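Local coordinates for bubble protein (Penicillium brevicompactum, PDB 1UOY) that is an exudate protein that may act as a toxin, perhaps recognising a molecule with a negatively charged surface, at residues G6-Q11 with C30-V35. Residues are numbered along the deposited sequence; the frame is centred on the assembly and turned at random.
Sequences GYNVDQ and CDRTGV
R32 meets D10 end-on in a two-pronged salt bridge: NH2 gives a hydrogen bond to OD1 of D10 at 2.9 Å and NH1 another to OD2 at 2.9 Å. The flat guanidinium of arginine suits the place because NH1 and NH2 can serve both carboxylate oxygens at once, and its chain, extended from CG to NE, carries them across to the 8–11 type I turn. OD1 also accepts from ND2 of N8, which comes from above the carboxylate plane, and OD2 from the backbone N of G56. The amide of Q11 stacks on one guanidinium face, the planes 19° apart. Glutamine suits this place because its two ends do different work: OE1 takes an almost straight bond (177°) from the backbone N of N8, bracing the turn, while NE2 reaches O of C30 in a weak bond of 2.8 Å. A water bridges OE1 of Q11 and NH2 of R32. Against buried D10 and Q11, the looser side is exposed Y7, whose CE1 lies 3.7 Å from CB of C30, with O of C30 at the ring edge. The contact fastens the loop before strand 26-28 to the connection into strand 34-39; C30 itself is tied to C3 by a disulfide, and R32 NH1 also bonds C54 O, just before strand 55-57.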
ATOM      1  N   GLY A   6      -9.444   6.359 -10.132  1.00 16.00           N
ATOM      2  CA  GLY A   6      -9.821   7.194  -8.998  1.00 13.94           C
ATOM      3  C   GLY A   6      -8.853   7.149  -7.840  1.00 12.50           C
ATOM      4  O   GLY A   6      -9.027   7.888  -6.864  1.00 15.15           O
ATOM      5  N   TYR A   7      -7.913   6.204  -7.895  1.00 11.57           N
ATOM      6  CA  TYR A   7      -6.936   6.054  -6.836  1.00 11.50           C
ATOM      7  C   TYR A   7      -5.576   6.581  -7.310  1.00 10.09           C
ATOM      8  O   TYR A   7      -5.338   6.779  -8.496  1.00 11.85           O
ATOM      9  CB  TYR A   7      -6.895   4.581  -6.427  1.00 11.47           C
ATOM     10  CG  TYR A   7      -8.154   4.101  -5.760  1.00 11.84           C
ATOM     11  CD1 TYR A   7      -8.374   4.308  -4.414  1.00 13.07           C
ATOM     12  CD2 TYR A   7      -9.120   3.419  -6.506  1.00 13.75           C
ATOM     13  CE1 TYR A   7      -9.534   3.837  -3.798  1.00 12.47           C
ATOM     14  CE2 TYR A   7     -10.273   2.950  -5.907  1.00 15.52           C
ATOM     15  CZ  TYR A   7     -10.463   3.163  -4.554  1.00 17.64           C
ATOM     16  OH  TYR A   7     -11.594   2.638  -3.951  1.00 19.31           O
ATOM     17  N   ASN A   8      -4.692   6.795  -6.342  1.00 10.23           N
ATOM     18  CA  ASN A   8      -3.416   7.457  -6.570  1.00 10.70           C
ATOM     19  C   ASN A   8      -2.217   6.539  -6.672  1.00  9.78           C
ATOM     20  O   ASN A   8      -2.315   5.347  -6.299  1.00  9.03           O
ATOM     21  CB  ASN A   8      -3.225   8.495  -5.444  1.00 10.22           C
ATOM     22  CG  ASN A   8      -2.239   9.590  -5.790  1.00 13.76           C
ATOM     23  OD1 ASN A   8      -2.207  10.071  -6.917  1.00 22.89           O
ATOM     24  ND2 ASN A   8      -1.400   9.958  -4.835  1.00 15.76           N
ATOM     25  N   VAL A   9      -1.116   7.106  -7.182  1.00  9.97           N
ATOM     26  CA  VAL A   9       0.091   6.334  -7.424  1.00  9.65           C
ATOM     27  C   VAL A   9       0.743   5.796  -6.171  1.00  8.98           C
ATOM     28  O   VAL A   9       1.630   4.960  -6.296  1.00 10.34           O
ATOM     29  CB  VAL A   9       1.136   7.145  -8.243  1.00 10.12           C
ATOM     30  CG1 VAL A   9       0.595   7.361  -9.684  1.00 14.62           C
ATOM     31  CG2 VAL A   9       1.448   8.451  -7.569  1.00 12.06           C
ATOM     32  N   ASP A  10       0.346   6.314  -4.995  1.00  9.02           N
ATOM     33  CA  ASP A  10       0.931   5.787  -3.747  1.00  8.52           C
ATOM     34  C   ASP A  10       0.054   4.689  -3.164  1.00  8.57           C
ATOM     35  O   ASP A  10       0.305   4.305  -2.024  1.00  9.42           O
ATOM     36  CB  ASP A  10       1.105   6.920  -2.699  1.00  8.93           C
ATOM     37  CG  ASP A  10      -0.203   7.532  -2.263  1.00  8.87           C
ATOM     38  OD1 ASP A  10      -1.173   7.545  -3.064  1.00  9.36           O
ATOM     39  OD2 ASP A  10      -0.233   8.076  -1.144  1.00 10.59           O
ATOM     40  N   GLN A  11      -0.904   4.146  -3.920  1.00  7.86           N
ATOM     41  CA  GLN A  11      -1.825   3.152  -3.383  1.00  7.22           C
ATOM     42  C   GLN A  11      -1.703   1.795  -4.035  1.00  9.62           C
ATOM     43  O   GLN A  11      -1.420   1.713  -5.251  1.00  8.81           O
ATOM     44  CB  GLN A  11      -3.250   3.657  -3.517  1.00  8.02           C
ATOM     45  CG  GLN A  11      -3.450   4.939  -2.740  1.00  8.18           C
ATOM     46  CD  GLN A  11      -4.884   5.380  -2.754  1.00  8.30           C
ATOM     47  OE1 GLN A  11      -5.353   6.026  -3.710  1.00  9.35           O
ATOM     48  NE2 GLN A  11      -5.627   5.010  -1.695  1.00 10.59           N
ATOM     49  N   CYS A  30      -6.071   1.010  -0.500  1.00  7.94           N
ATOM     50  CA  CYS A  30      -7.015   1.814  -1.240  1.00  8.80           C
ATOM     51  C   CYS A  30      -7.841   2.774  -0.397  1.00  8.01           C
ATOM     52  O   CYS A  30      -8.093   3.911  -0.827  1.00 10.59           O
ATOM     53  CB  CYS A  30      -7.944   0.964  -2.112  1.00 10.97           C
ATOM     54  SG  CYS A  30      -7.083  -0.307  -3.098  1.00 12.25           S
ATOM     55  N   ASP A  31      -8.271   2.334   0.779  1.00  8.65           N
ATOM     56  CA  ASP A  31      -9.035   3.243   1.620  1.00  7.15           C
ATOM     57  C   ASP A  31      -8.223   4.068   2.574  1.00  8.21           C
ATOM     58  O   ASP A  31      -8.779   4.828   3.359  1.00  9.82           O
ATOM     59  CB  ASP A  31     -10.161   2.507   2.351  1.00  8.91           C
ATOM     60  CG  ASP A  31      -9.673   1.539   3.400  1.00 14.13           C
ATOM     61  OD1 ASP A  31      -8.470   1.522   3.747  1.00  9.97           O
ATOM     62  OD2 ASP A  31     -10.545   0.784   3.936  1.00 18.12           O
ATOM     63  N   ARG A  32      -6.892   4.003   2.405  1.00  8.96           N
ATOM     64  CA  ARG A  32      -5.919   4.735   3.210  1.00  7.72           C
ATOM     65  C   ARG A  32      -5.966   4.454   4.685  1.00  6.74           C
ATOM     66  O   ARG A  32      -5.347   5.154   5.459  1.00  8.59           O
ATOM     67  CB  ARG A  32      -5.998   6.248   2.939  1.00  7.98           C
ATOM     68  CG  ARG A  32      -5.632   6.556   1.472  1.00  6.16           C
ATOM     69  CD  ARG A  32      -5.407   8.082   1.296  1.00  9.00           C
ATOM     70  NE  ARG A  32      -5.072   8.365  -0.117  1.00  8.13           N
ATOM     71  CZ  ARG A  32      -3.846   8.259  -0.635  1.00  6.80           C
ATOM     72  NH1 ARG A  32      -2.809   7.908   0.128  1.00  9.33           N
ATOM     73  NH2 ARG A  32      -3.675   8.413  -1.953  1.00  7.99           N
ATOM     74  N   THR A  33      -6.618   3.368   5.086  1.00  8.77           N
ATOM     75  CA  THR A  33      -6.654   3.028   6.511  1.00  7.78           C
ATOM     76  C   THR A  33      -5.512   2.145   6.945  1.00  7.42           C
ATOM     77  O   THR A  33      -5.409   1.817   8.121  1.00  8.90           O
ATOM     78  CB  THR A  33      -7.974   2.338   6.981  1.00  8.15           C
ATOM     79  OG1 THR A  33      -8.089   1.057   6.343  1.00  9.69           O
ATOM     80  CG2 THR A  33      -9.191   3.220   6.666  1.00  9.11           C
ATOM     81  N   GLY A  34      -4.610   1.822   6.003  1.00  7.47           N
ATOM     82  CA  GLY A  34      -3.475   1.019   6.362  1.00  8.05           C
ATOM     83  C   GLY A  34      -2.295   1.226   5.433  1.00  7.55           C
ATOM     84  O   GLY A  34      -2.447   1.655   4.309  1.00  9.04           O
ATOM     85  N   VAL A  35      -1.135   0.946   5.982  1.00  6.99           N
ATOM     86  CA  VAL A  35       0.123   0.936   5.257  1.00  5.79           C
ATOM     87  C   VAL A  35       0.369  -0.497   4.861  1.00  7.02           C
ATOM     88  O   VAL A  35       0.249  -1.419   5.719  1.00  9.03           O
ATOM     89  CB  VAL A  35       1.251   1.374   6.144  1.00  6.18           C
ATOM     90  CG1 VAL A  35       2.587   1.304   5.362  1.00  7.82           C
ATOM     91  CG2 VAL A  35       0.989   2.821   6.600  1.00  9.81           C
TER
HETATM   92  O   HOH W   1      -6.239   8.678  -3.171  1.00 12.95           O